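Local coordinates for ABC transporter, periplasmic substrate-binding protein (PDB 2HPG) that probably captures a solute in the periplasm and delivers it to a tripartite ATP-independent (TRAP) membrane transporter, at residues A[37-42]-A[243-248]; A[134-139]-A[252-257]; A[157-162]-A[196-201]. One frame throughout, in Å; residues are numbered along the deposited sequence. Where two conformers were deposited one is given.

Contact 1 (A[37-42]-A[243-248]); sequences KTNGDV and KEYQKI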
ATOM      1  N   LYS A  37     -15.804  17.215 -14.132  1.00 31.04           N
ATOM      2  CA  LYS A  37     -16.678  17.807 -13.124  1.00 31.99           C
ATOM      3  C   LYS A  37     -16.276  19.210 -12.638  1.00 32.65           C
ATOM      4  O   LYS A  37     -17.068  19.880 -11.967  1.00 32.39           O
ATOM      5  CB  LYS A  37     -16.806  16.857 -11.937  1.00 31.96           C
ATOM      6  CG  LYS A  37     -17.464  15.529 -12.314  1.00 32.63           C
ATOM      7  CD  LYS A  37     -17.985  14.780 -11.104  1.00 33.91           C
ATOM      8  CE  LYS A  37     -18.414  13.355 -11.458  1.00 35.44           C
ATOM      9  NZ  LYS A  37     -19.156  13.246 -12.769  1.00 38.07           N
ATOM     10  N   THR A  38     -15.050  19.640 -12.952  1.00 33.27           N
ATOM     11  CA  THR A  38     -14.589  21.006 -12.646  1.00 33.42           C
ATOM     12  C   THR A  38     -14.588  21.863 -13.902  1.00 33.95           C
ATOM     13  O   THR A  38     -14.100  22.993 -13.893  1.00 34.86           O
ATOM     14  CB  THR A  38     -13.146  21.016 -12.082  1.00 33.33           C
ATOM     15  OG1 THR A  38     -12.242  20.530 -13.086  1.00 32.81           O
ATOM     16  CG2 THR A  38     -13.056  20.193 -10.825  1.00 33.07           C
ATOM     17  N   ASN A  39     -15.099  21.305 -14.993  1.00 34.43           N
ATOM     18  CA  ASN A  39     -15.213  22.005 -16.261  1.00 34.29           C
ATOM     19  C   ASN A  39     -13.859  22.408 -16.836  1.00 34.32           C
ATOM     20  O   ASN A  39     -13.747  23.462 -17.477  1.00 35.10           O
ATOM     21  CB  ASN A  39     -16.104  23.264 -16.120  1.00 35.21           C
ATOM     22  CG  ASN A  39     -17.257  23.088 -15.122  1.00 35.93           C
ATOM     23  OD1 ASN A  39     -17.288  23.753 -14.078  1.00 39.38           O
ATOM     24  ND2 ASN A  39     -18.199  22.200 -15.435  1.00 35.69           N
ATOM     25  N   GLY A  40     -12.831  21.592 -16.615  1.00 33.16           N
ATOM     26  CA  GLY A  40     -11.497  21.891 -17.116  1.00 32.13           C
ATOM     27  C   GLY A  40     -10.701  22.871 -16.263  1.00 31.33           C
ATOM     28  O   GLY A  40      -9.555  23.176 -16.587  1.00 30.73           O
ATOM     29  N   ASP A  41     -11.288  23.366 -15.177  1.00 30.36           N
ATOM     30  CA  ASP A  41     -10.574  24.276 -14.281  1.00 30.03           C
ATOM     31  C   ASP A  41      -9.470  23.601 -13.469  1.00 29.13           C
ATOM     32  O   ASP A  41      -8.514  24.261 -13.089  1.00 29.00           O
ATOM     33  CB  ASP A  41     -11.536  25.002 -13.331  1.00 30.60           C
ATOM     34  CG  ASP A  41     -12.033  26.326 -13.904  1.00 31.50           C
ATOM     35  OD1 ASP A  41     -11.874  26.564 -15.121  1.00 34.57           O
ATOM     36  OD2 ASP A  41     -12.558  27.142 -13.126  1.00 35.15           O
ATOM     37  N   VAL A  42      -9.620  22.313 -13.166  1.00 28.16           N
ATOM     38  CA  VAL A  42      -8.550  21.550 -12.528  1.00 27.20           C
ATOM     39  C   VAL A  42      -8.041  20.535 -13.534  1.00 26.61           C
ATOM     40  O   VAL A  42      -8.792  19.701 -14.008  1.00 26.27           O
ATOM     41  CB  VAL A  42      -9.005  20.837 -11.229  1.00 27.15           C
ATOM     42  CG1 VAL A  42      -7.886  19.980 -10.661  1.00 25.96           C
ATOM     43  CG2 VAL A  42      -9.487  21.863 -10.191  1.00 25.54           C
ATOM     44  N   LYS A 243     -14.028  25.194  -2.316  1.00 33.53           N
ATOM     45  CA  LYS A 243     -14.585  24.044  -1.593  1.00 33.89           C
ATOM     46  C   LYS A 243     -15.259  23.009  -2.489  1.00 33.61           C
ATOM     47  O   LYS A 243     -15.140  21.818  -2.240  1.00 33.80           O
ATOM     48  CB  LYS A 243     -15.572  24.509  -0.522  1.00 35.09           C
ATOM     49  CG  LYS A 243     -14.909  25.260   0.616  1.00 37.07           C
ATOM     50  CD  LYS A 243     -14.191  24.310   1.569  1.00 40.13           C
ATOM     51  CE  LYS A 243     -13.510  25.078   2.694  1.00 41.42           C
ATOM     52  NZ  LYS A 243     -12.366  25.896   2.165  1.00 43.98           N
ATOM     53  N   GLU A 244     -15.969  23.446  -3.521  1.00 33.23           N
ATOM     54  CA  GLU A 244     -16.634  22.532  -4.443  0.50 33.13           C
ATOM     55  C   GLU A 244     -15.611  21.620  -5.111  1.00 32.90           C
ATOM     56  O   GLU A 244     -15.857  20.432  -5.329  1.00 32.47           O
ATOM     57  CB  GLU A 244     -17.390  23.302  -5.529  0.50 33.09           C
ATOM     58  CG  GLU A 244     -18.327  22.418  -6.356  0.50 33.46           C
ATOM     59  CD  GLU A 244     -18.611  22.939  -7.757  0.50 33.60           C
ATOM     60  OE1 GLU A 244     -18.445  24.154  -8.006  0.50 35.17           O
ATOM     61  OE2 GLU A 244     -19.015  22.120  -8.613  0.50 34.54           O
ATOM     62  N   TYR A 245     -14.467  22.194  -5.465  1.00 32.66           N
ATOM     63  CA  TYR A 245     -13.422  21.425  -6.147  1.00 32.49           C
ATOM     64  C   TYR A 245     -12.705  20.510  -5.170  1.00 31.88           C
ATOM     65  O   TYR A 245     -12.310  19.408  -5.523  1.00 31.47           O
ATOM     66  CB  TYR A 245     -12.423  22.353  -6.838  1.00 32.59           C
ATOM     67  CG  TYR A 245     -12.952  23.110  -8.033  1.00 32.05           C
ATOM     68  CD1 TYR A 245     -14.222  22.873  -8.558  1.00 32.04           C
ATOM     69  CD2 TYR A 245     -12.147  24.049  -8.675  1.00 32.96           C
ATOM     70  CE1 TYR A 245     -14.680  23.576  -9.677  1.00 32.07           C
ATOM     71  CE2 TYR A 245     -12.591  24.746  -9.788  1.00 32.51           C
ATOM     72  CZ  TYR A 245     -13.857  24.518 -10.279  1.00 32.80           C
ATOM     73  OH  TYR A 245     -14.268  25.224 -11.393  1.00 34.03           O
ATOM     74  N   GLN A 246     -12.538  20.972  -3.943  1.00 31.63           N
ATOM     75  CA  GLN A 246     -11.982  20.144  -2.891  1.00 32.10           C
ATOM     76  C   GLN A 246     -12.792  18.853  -2.740  1.00 32.01           C
ATOM     77  O   GLN A 246     -12.223  17.758  -2.637  1.00 32.01           O
ATOM     78  CB  GLN A 246     -11.952  20.919  -1.565  1.00 32.06           C
ATOM     79  CG  GLN A 246     -10.959  22.064  -1.542  1.00 32.95           C
ATOM     80  CD  GLN A 246     -10.879  22.778  -0.200  1.00 33.45           C
ATOM     81  OE1 GLN A 246     -10.304  23.858  -0.100  1.00 37.47           O
ATOM     82  NE2 GLN A 246     -11.445  22.184   0.829  1.00 33.62           N
ATOM     83  N   LYS A 247     -14.115  18.983  -2.744  1.00 31.91           N
ATOM     84  CA  LYS A 247     -15.006  17.838  -2.578  1.00 32.09           C
ATOM     85  C   LYS A 247     -15.006  16.919  -3.780  1.00 31.13           C
ATOM     86  O   LYS A 247     -15.006  15.708  -3.608  1.00 31.12           O
ATOM     87  CB  LYS A 247     -16.449  18.276  -2.266  1.00 32.71           C
ATOM     88  CG  LYS A 247     -16.681  18.617  -0.805  1.00 34.39           C
ATOM     89  CD  LYS A 247     -18.172  18.702  -0.462  1.00 34.80           C
ATOM     90  CE  LYS A 247     -18.382  19.301   0.932  1.00 36.66           C
ATOM     91  NZ  LYS A 247     -19.789  19.093   1.447  1.00 37.66           N
ATOM     92  N   ILE A 248     -15.032  17.488  -4.985  1.00 29.89           N
ATOM     93  CA  ILE A 248     -14.937  16.701  -6.208  1.00 29.84           C
ATOM     94  C   ILE A 248     -13.648  15.870  -6.258  1.00 29.54           C
ATOM     95  O   ILE A 248     -13.668  14.692  -6.619  1.00 28.79           O
ATOM     96  CB  ILE A 248     -14.973  17.588  -7.453  1.00 29.62           C
ATOM     97  CG1 ILE A 248     -16.370  18.209  -7.630  1.00 29.83           C
ATOM     98  CG2 ILE A 248     -14.607  16.776  -8.715  1.00 28.98           C
ATOM     99  CD1 ILE A 248     -16.375  19.493  -8.425  1.00 29.75           C
TER
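Lys-37, in the last turn of its helix, meets Ile-248 with the root of its side chain: CB lies 3.9 Å from Ile-248 CG2, while the rest of the lysine leads away from the contact. Its carbonyl O also lies beside Ile-248 CD1. Thr-38 comes next, the first residue to leave helical geometry, and lays its methyl over one face of the Tyr-245 ring. CG2 is 4.0 Å from the ring centroid and 22° off the normal, a CH-pi contact displaced toward the CD1 side. With CG2 anti to the carbonyl carbon, the methyl faces the ring and OG1 (chi1 64°) turns back into its own chain. There OG1 receives the N-H of Val-42 at 3.2 Å and bonds to the carbonyl O of Val-34. Asn-39, at positive phi, is the C-prime residue of the Schellman motif that ends the helix, and lies within a type I' turn from Thr-38 to Asp-41. Asp-41 accepts the hydroxyl of Tyr-245, OH to OD2 3.1 Å. The phenol arrives from above the carboxylate plane, which stands nearly perpendicular (86°) to the ring. Val-42 closes the patch with CG2, 3.8 Å from Tyr-245 CD2. The tyrosine is thus gripped at its hydroxyl and packed along its ring; an alanine here would probably leave Asp-41 without this donor and open a gap beside the Thr-38 and Val-42 methyls. Altogether, the first turns of helix 243-278 lean on the connection between helix 22-37 and strand 42-47, where Asp-41 also makes a backbone hydrogen bond to Tyr-9, at the start of strand 9-14.

Contact 2 (A[134-139]-A[252-257]); sequences SFYWVQ and EMDKAG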
ATOM      1  N   SER A 134      -7.263  10.348   0.053  1.00 19.65           N
ATOM      2  CA  SER A 134      -7.854   9.021   0.103  1.00 19.61           C
ATOM      3  C   SER A 134      -6.871   7.961   0.575  1.00 19.58           C
ATOM      4  O   SER A 134      -5.659   8.083   0.346  1.00 18.52           O
ATOM      5  CB  SER A 134      -8.395   8.632  -1.276  1.00 19.62           C
ATOM      6  OG  SER A 134      -9.004   7.351  -1.232  1.00 19.99           O
ATOM      7  N   PHE A 135      -7.404   6.933   1.244  1.00 19.49           N
ATOM      8  CA  PHE A 135      -6.667   5.683   1.459  1.00 19.56           C
ATOM      9  C   PHE A 135      -7.466   4.431   1.070  1.00 19.11           C
ATOM     10  O   PHE A 135      -7.206   3.355   1.587  1.00 20.00           O
ATOM     11  CB  PHE A 135      -6.102   5.586   2.895  1.00 20.15           C
ATOM     12  CG  PHE A 135      -7.146   5.628   3.993  1.00 21.61           C
ATOM     13  CD1 PHE A 135      -7.800   4.456   4.412  1.00 21.05           C
ATOM     14  CD2 PHE A 135      -7.439   6.828   4.646  1.00 22.50           C
ATOM     15  CE1 PHE A 135      -8.740   4.487   5.425  1.00 21.49           C
ATOM     16  CE2 PHE A 135      -8.402   6.877   5.674  1.00 22.24           C
ATOM     17  CZ  PHE A 135      -9.054   5.702   6.063  1.00 21.99           C
ATOM     18  N   TYR A 136      -8.411   4.569   0.136  1.00 18.72           N
ATOM     19  CA  TYR A 136      -9.156   3.442  -0.412  1.00 18.27           C
ATOM     20  C   TYR A 136      -8.486   2.868  -1.652  1.00 17.87           C
ATOM     21  O   TYR A 136      -9.161   2.470  -2.620  1.00 17.69           O
ATOM     22  CB  TYR A 136     -10.562   3.880  -0.806  1.00 19.25           C
ATOM     23  CG  TYR A 136     -11.429   4.409   0.325  1.00 18.57           C
ATOM     24  CD1 TYR A 136     -11.114   4.209   1.657  1.00 20.56           C
ATOM     25  CD2 TYR A 136     -12.616   5.076   0.036  1.00 19.93           C
ATOM     26  CE1 TYR A 136     -11.929   4.703   2.658  1.00 20.63           C
ATOM     27  CE2 TYR A 136     -13.428   5.560   1.035  1.00 19.35           C
ATOM     28  CZ  TYR A 136     -13.088   5.380   2.329  1.00 20.77           C
ATOM     29  OH  TYR A 136     -13.931   5.891   3.300  1.00 20.02           O
ATOM     30  N   TRP A 137      -7.158   2.810  -1.615  1.00 17.53           N
ATOM     31  CA  TRP A 137      -6.356   2.370  -2.751  1.00 17.05           C
ATOM     32  C   TRP A 137      -5.562   1.199  -2.245  1.00 17.50           C
ATOM     33  O   TRP A 137      -4.685   1.358  -1.408  1.00 17.13           O
ATOM     34  CB  TRP A 137      -5.448   3.506  -3.242  1.00 16.42           C
ATOM     35  CG  TRP A 137      -6.230   4.538  -3.990  1.00 15.52           C
ATOM     36  CD1 TRP A 137      -7.088   5.459  -3.466  1.00 15.35           C
ATOM     37  CD2 TRP A 137      -6.255   4.728  -5.409  1.00 15.27           C
ATOM     38  NE1 TRP A 137      -7.660   6.196  -4.474  1.00 15.90           N
ATOM     39  CE2 TRP A 137      -7.153   5.772  -5.676  1.00 14.92           C
ATOM     40  CE3 TRP A 137      -5.607   4.108  -6.481  1.00 15.26           C
ATOM     41  CZ2 TRP A 137      -7.414   6.223  -6.983  1.00 16.09           C
ATOM     42  CZ3 TRP A 137      -5.866   4.555  -7.770  1.00 15.39           C
ATOM     43  CH2 TRP A 137      -6.757   5.602  -8.007  1.00 15.74           C
ATOM     44  N   VAL A 138      -5.912   0.012  -2.722  1.00 18.41           N
ATOM     45  CA  VAL A 138      -5.375  -1.223  -2.174  1.00 18.88           C
ATOM     46  C   VAL A 138      -4.716  -2.040  -3.289  1.00 19.12           C
ATOM     47  O   VAL A 138      -5.297  -2.245  -4.350  1.00 18.90           O
ATOM     48  CB  VAL A 138      -6.518  -1.986  -1.434  1.00 18.80           C
ATOM     49  CG1 VAL A 138      -6.204  -3.427  -1.233  1.00 19.22           C
ATOM     50  CG2 VAL A 138      -6.793  -1.290  -0.077  1.00 19.51           C
ATOM     51  N   GLN A 139      -3.469  -2.461  -3.057  1.00 19.29           N
ATOM     52  CA  GLN A 139      -2.750  -3.251  -4.052  1.00 19.38           C
ATOM     53  C   GLN A 139      -2.959  -4.745  -3.861  1.00 19.44           C
ATOM     54  O   GLN A 139      -2.616  -5.538  -4.736  1.00 20.16           O
ATOM     55  CB  GLN A 139      -1.268  -2.918  -4.014  1.00 19.99           C
ATOM     56  CG  GLN A 139      -0.917  -1.665  -4.780  1.00 20.31           C
ATOM     57  CD  GLN A 139       0.549  -1.411  -4.778  1.00 20.66           C
ATOM     58  OE1 GLN A 139       1.319  -2.258  -5.216  1.00 23.15           O
ATOM     59  NE2 GLN A 139       0.958  -0.255  -4.261  1.00 21.57           N
ATOM     60  N   GLU A 252     -14.090  11.838  -6.024  1.00 27.06           N
ATOM     61  CA  GLU A 252     -13.761  11.111  -7.226  1.00 26.87           C
ATOM     62  C   GLU A 252     -12.622  10.119  -7.040  1.00 26.46           C
ATOM     63  O   GLU A 252     -12.565   9.094  -7.734  1.00 26.17           O
ATOM     64  CB  GLU A 252     -13.413  12.074  -8.343  1.00 27.40           C
ATOM     65  CG  GLU A 252     -14.619  12.776  -8.878  1.00 28.32           C
ATOM     66  CD  GLU A 252     -15.665  11.809  -9.354  1.00 32.63           C
ATOM     67  OE1 GLU A 252     -15.295  10.801 -10.004  1.00 32.72           O
ATOM     68  OE2 GLU A 252     -16.859  12.057  -9.059  1.00 36.01           O
HETATM   69  N   MSE A 253     -11.730  10.378  -6.106  0.50 26.04           N
HETATM   70  CA  MSE A 253     -10.644   9.449  -5.949  0.50 25.86           C
HETATM   71  C   MSE A 253     -10.909   8.357  -4.933  0.50 25.41           C
HETATM   72  O   MSE A 253     -10.350   7.270  -5.049  0.50 25.07           O
HETATM   73  CB  MSE A 253      -9.358  10.160  -5.633  0.50 25.99           C
HETATM   74  CG  MSE A 253      -8.287   9.658  -6.563  0.50 26.22           C
HETATM   75 SE   MSE A 253      -6.729   9.629  -5.652  0.45 25.27          SE
HETATM   76  CE  MSE A 253      -5.479  10.442  -6.844  0.50 26.49           C
ATOM     77  N   ASP A 254     -11.755   8.632  -3.946  1.00 24.95           N
ATOM     78  CA  ASP A 254     -12.274   7.553  -3.089  1.00 24.78           C
ATOM     79  C   ASP A 254     -13.026   6.547  -3.953  1.00 24.55           C
ATOM     80  O   ASP A 254     -12.890   5.325  -3.777  1.00 24.55           O
ATOM     81  CB  ASP A 254     -13.218   8.106  -2.027  1.00 24.68           C
ATOM     82  CG  ASP A 254     -12.508   8.578  -0.779  1.00 24.33           C
ATOM     83  OD1 ASP A 254     -11.354   8.174  -0.476  1.00 25.33           O
ATOM     84  OD2 ASP A 254     -13.155   9.348  -0.049  1.00 25.07           O
ATOM     85  N   LYS A 255     -13.798   7.078  -4.895  1.00 24.31           N
ATOM     86  CA  LYS A 255     -14.565   6.292  -5.861  1.00 24.29           C
ATOM     87  C   LYS A 255     -13.712   5.473  -6.829  1.00 23.36           C
ATOM     88  O   LYS A 255     -13.978   4.291  -7.057  1.00 22.23           O
ATOM     89  CB  LYS A 255     -15.448   7.243  -6.644  1.00 24.58           C
ATOM     90  CG  LYS A 255     -16.230   6.646  -7.792  1.00 25.75           C
ATOM     91  CD  LYS A 255     -17.247   7.683  -8.315  1.00 27.27           C
ATOM     92  CE  LYS A 255     -18.109   7.098  -9.423  1.00 29.85           C
ATOM     93  NZ  LYS A 255     -17.271   6.389 -10.445  1.00 33.35           N
ATOM     94  N   ALA A 256     -12.702   6.107  -7.413  1.00 22.90           N
ATOM     95  CA  ALA A 256     -11.768   5.408  -8.293  1.00 22.67           C
ATOM     96  C   ALA A 256     -10.960   4.373  -7.524  1.00 21.53           C
ATOM     97  O   ALA A 256     -10.608   3.316  -8.065  1.00 21.84           O
ATOM     98  CB  ALA A 256     -10.816   6.409  -8.959  1.00 23.03           C
ATOM     99  N   GLY A 257     -10.651   4.692  -6.271  1.00 19.89           N
ATOM    100  CA  GLY A 257      -9.865   3.824  -5.418  1.00 19.91           C
ATOM    101  C   GLY A 257     -10.595   2.558  -5.019  1.00 20.10           C
ATOM    102  O   GLY A 257     -10.043   1.469  -5.122  1.00 19.20           O
TER
HETATM  103  O   HOH W   1     -10.248   7.456   2.044  1.00 16.73           O
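An ST turn in strand 130-146, in which Ser-134 OG accepts the N-H of Tyr-136, forms the polar side of this strand-on-helix packing. The same OG donates at 2.6 Å to Asp-254 OD1, which receives it on its anti lone pair, the one turned away from OD2. The anti placement of OG relative to the backbone N (chi1 -179°) lets one hydroxyl serve both bonds. A water donates to OD1 and accepts from Phe-135 N, sitting over the centre of the Tyr-136 ring, while OD2 forms a salt bridge with Lys-112. The aspartate, in contact with Tyr-136 CD2 and CE2, is therefore held at both oxygens.

Trp-137 supplies the second grip. Its NE1 donates to Met-253 O at 3.0 Å with a bent N-H...O angle of 135°, while the helical N-H of Gly-257 reaches that oxygen from the opposite face of the carbonyl plane. Gly-257 CA lies over the pyrrole face, 3.5 Å from the five-membered ring centroid, where a side chain would run into NE1. In the conformer given, selenomethionine Met-253 crosses the indole at about a right angle, with CG 3.6 Å from CZ2 and SE in an oblique Met-aromatic contact; Phe-27 stacks on the indole. The axes come within 6.9 Å, a close approach that the bare Gly-257 allows; the near-parallel alignment, 21° apart, is typical of a helix packed on a sheet in an alpha/beta fold.

Contact 3 (A[157-162]-A[196-201]); sequences NGLRIR and AVDGAE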
ATOM      1  N   ASN A 157      13.125 -18.888   9.439  0.50 24.69           N
ATOM      2  CA  ASN A 157      14.392 -18.769  10.181  0.50 24.55           C
ATOM      3  C   ASN A 157      15.587 -18.792   9.257  0.50 24.54           C
ATOM      4  O   ASN A 157      15.740 -19.709   8.442  0.50 24.64           O
ATOM      5  CB  ASN A 157      14.555 -19.891  11.213  0.50 24.87           C
ATOM      6  CG  ASN A 157      15.857 -19.772  12.010  0.50 25.17           C
ATOM      7  OD1 ASN A 157      16.718 -20.656  11.971  0.50 26.88           O
ATOM      8  ND2 ASN A 157      16.007 -18.670  12.724  0.50 26.11           N
ATOM      9  N   GLY A 158      16.426 -17.769   9.360  1.00 24.13           N
ATOM     10  CA  GLY A 158      17.635 -17.720   8.558  1.00 23.62           C
ATOM     11  C   GLY A 158      17.455 -17.270   7.121  1.00 23.19           C
ATOM     12  O   GLY A 158      18.450 -17.090   6.409  1.00 22.96           O
ATOM     13  N   LEU A 159      16.207 -17.070   6.685  1.00 22.89           N
ATOM     14  CA  LEU A 159      15.949 -16.690   5.297  1.00 22.42           C
ATOM     15  C   LEU A 159      16.034 -15.174   5.104  1.00 21.87           C
ATOM     16  O   LEU A 159      15.329 -14.427   5.774  1.00 21.90           O
ATOM     17  CB  LEU A 159      14.584 -17.193   4.812  1.00 22.87           C
ATOM     18  CG  LEU A 159      14.383 -18.703   4.580  1.00 23.43           C
ATOM     19  CD1 LEU A 159      13.131 -18.922   3.753  1.00 22.39           C
ATOM     20  CD2 LEU A 159      15.562 -19.365   3.905  1.00 24.04           C
ATOM     21  N   ARG A 160      16.887 -14.741   4.177  1.00 20.50           N
ATOM     22  CA  ARG A 160      16.973 -13.334   3.810  1.00 19.88           C
ATOM     23  C   ARG A 160      15.828 -13.027   2.854  1.00 19.08           C
ATOM     24  O   ARG A 160      15.875 -13.411   1.704  1.00 18.77           O
ATOM     25  CB  ARG A 160      18.306 -13.008   3.132  1.00 20.17           C
ATOM     26  CG  ARG A 160      19.551 -13.075   4.035  1.00 20.21           C
ATOM     27  CD  ARG A 160      20.225 -14.413   4.055  1.00 20.67           C
ATOM     28  NE  ARG A 160      20.364 -15.020   2.727  1.00 21.58           N
ATOM     29  CZ  ARG A 160      21.251 -14.670   1.805  1.00 21.52           C
ATOM     30  NH1 ARG A 160      22.154 -13.727   2.046  1.00 22.66           N
ATOM     31  NH2 ARG A 160      21.249 -15.295   0.623  1.00 20.26           N
ATOM     32  N   ILE A 161      14.814 -12.324   3.337  1.00 17.89           N
ATOM     33  CA  ILE A 161      13.636 -11.970   2.516  1.00 17.42           C
ATOM     34  C   ILE A 161      13.572 -10.470   2.262  1.00 17.57           C
ATOM     35  O   ILE A 161      13.540  -9.668   3.205  1.00 17.37           O
ATOM     36  CB  ILE A 161      12.329 -12.379   3.236  1.00 17.43           C
ATOM     37  CG1 ILE A 161      12.261 -13.904   3.424  1.00 16.53           C
ATOM     38  CG2 ILE A 161      11.125 -11.891   2.489  1.00 15.50           C
ATOM     39  CD1 ILE A 161      12.303 -14.717   2.110  1.00 16.74           C
ATOM     40  N   ARG A 162      13.514 -10.084   0.997  1.00 17.49           N
ATOM     41  CA  ARG A 162      13.554  -8.676   0.672  1.00 17.58           C
ATOM     42  C   ARG A 162      12.163  -8.114   0.919  1.00 17.23           C
ATOM     43  O   ARG A 162      11.138  -8.760   0.628  1.00 15.56           O
ATOM     44  CB  ARG A 162      14.101  -8.412  -0.742  1.00 18.43           C
ATOM     45  CG  ARG A 162      13.127  -7.938  -1.767  1.00 20.08           C
ATOM     46  CD  ARG A 162      12.965  -6.449  -1.879  1.00 20.19           C
ATOM     47  NE  ARG A 162      11.580  -6.174  -2.160  1.00 21.74           N
ATOM     48  CZ  ARG A 162      11.020  -5.018  -2.506  1.00 18.71           C
ATOM     49  NH1 ARG A 162      11.683  -3.915  -2.787  1.00 20.21           N
ATOM     50  NH2 ARG A 162       9.705  -5.018  -2.640  1.00 18.59           N
ATOM     51  N   ALA A 196      22.092 -12.964  -3.171  1.00 22.67           N
ATOM     52  CA  ALA A 196      22.181 -11.949  -2.117  1.00 22.03           C
ATOM     53  C   ALA A 196      20.963 -12.017  -1.189  1.00 21.22           C
ATOM     54  O   ALA A 196      21.048 -11.648  -0.018  1.00 20.55           O
ATOM     55  CB  ALA A 196      22.345 -10.544  -2.730  1.00 21.48           C
ATOM     56  N   VAL A 197      19.824 -12.481  -1.713  1.00 20.91           N
ATOM     57  CA  VAL A 197      18.622 -12.764  -0.911  1.00 20.11           C
ATOM     58  C   VAL A 197      18.057 -14.147  -1.255  1.00 19.79           C
ATOM     59  O   VAL A 197      18.398 -14.725  -2.296  1.00 20.00           O
ATOM     60  CB  VAL A 197      17.487 -11.689  -1.076  1.00 20.63           C
ATOM     61  CG1 VAL A 197      17.994 -10.299  -0.688  1.00 20.53           C
ATOM     62  CG2 VAL A 197      16.919 -11.691  -2.484  1.00 18.48           C
ATOM     63  N   ASP A 198      17.190 -14.659  -0.381  1.00 18.79           N
ATOM     64  CA  ASP A 198      16.601 -15.990  -0.554  1.00 18.94           C
ATOM     65  C   ASP A 198      15.189 -15.926  -1.131  1.00 18.65           C
ATOM     66  O   ASP A 198      14.669 -16.920  -1.650  1.00 19.65           O
ATOM     67  CB  ASP A 198      16.529 -16.724   0.774  1.00 18.80           C
ATOM     68  CG  ASP A 198      17.876 -16.949   1.385  1.00 20.22           C
ATOM     69  OD1 ASP A 198      18.781 -17.405   0.658  1.00 23.61           O
ATOM     70  OD2 ASP A 198      18.022 -16.696   2.605  1.00 19.20           O
ATOM     71  N   GLY A 199      14.567 -14.760  -1.035  1.00 18.03           N
ATOM     72  CA  GLY A 199      13.192 -14.602  -1.507  1.00 17.06           C
ATOM     73  C   GLY A 199      12.677 -13.201  -1.286  1.00 15.65           C
ATOM     74  O   GLY A 199      13.436 -12.275  -0.981  1.00 16.11           O
ATOM     75  N   ALA A 200      11.376 -13.046  -1.479  1.00 15.43           N
ATOM     76  CA  ALA A 200      10.706 -11.759  -1.370  1.00 14.69           C
ATOM     77  C   ALA A 200       9.305 -11.994  -0.826  1.00 14.81           C
ATOM     78  O   ALA A 200       8.954 -13.100  -0.426  1.00 15.83           O
ATOM     79  CB  ALA A 200      10.641 -11.064  -2.739  1.00 14.26           C
ATOM     80  N   GLU A 201       8.507 -10.936  -0.768  1.00 13.94           N
ATOM     81  CA  GLU A 201       7.143 -11.054  -0.324  1.00 14.01           C
ATOM     82  C   GLU A 201       6.379 -10.014  -1.118  1.00 13.43           C
ATOM     83  O   GLU A 201       6.723  -8.840  -1.086  1.00 13.84           O
ATOM     84  CB  GLU A 201       7.055 -10.872   1.198  1.00 14.37           C
ATOM     85  CG  GLU A 201       7.648  -9.621   1.754  1.00 15.53           C
ATOM     86  CD  GLU A 201       6.724  -8.426   1.726  1.00 17.24           C
ATOM     87  OE1 GLU A 201       7.227  -7.291   1.651  1.00 18.02           O
ATOM     88  OE2 GLU A 201       5.504  -8.610   1.768  1.00 18.80           O
TER
HETATM   89  O   HOH W   2       9.376  -7.860  -0.992  1.00 14.47           O
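Arg-160 and Asp-198 hold each other through both backbone and side chain. Asp-198 OD2 accepts two hydrogen bonds from the arginine, from the backbone N at 2.8 Å and from NE at 2.9 Å, both reaching it from the same face of the carboxylate. NH2 completes a side-on salt bridge to OD1 at 3.2 Å. Although both carboxylate oxygens lie near the guanidinium plane, the two groups are turned 56° against each other; bends at chi2 (91°) and chi3 fold the arginine back onto its partner. NH2 has a further acceptor in Arg-195 O. In return, Arg-160 O accepts Asp-198 N at 2.8 Å, and Gly-199 N more weakly.

These bonds lead into a parallel beta bridge between Ile-161 and Gly-199, joining strand 160-162, paired also with strand 179-181, to strand 199-202 in the mixed sheet. Arg-162 N donates almost straight to Gly-199 O at 3.0 Å. Over Gly-199, Ile-161 CD1 lies 3.7 Å from CA, where a beta carbon would be tight. Farther along, a water accepts from Arg-162 NE and Glu-201 N and donates to Arg-162 O. The charged ends are met by outside partners: Arg-162 NH1 by Val-183 O, Glu-201 OE1 by Thr-163 and Arg-142, and OE2 by His-224.

Overall arrangement
Contacts 1 and 2 lie on the same side of the chain's centre, about 17 Å apart between centres, and both use the long helix 243-278. Its start meets the 37-42 connection and its next turns meet strand 130-146; the two contacts touch where Lys-37 packs on Glu-252. Contact 3 lies on the opposite side, its centre about 46 Å from that of contact 1 and about 31 Å from that of contact 2. Along the chain, contacts 1 and 2 interlock, and contact 3 is nested inside both. Helix 243-278 thus joins contacts 1 and 2, and strand 130-146, paired with strand 199-202 in the mixed sheet, carries the link on to contact 3, consistent with the two-lobed architecture of solute-binding proteins.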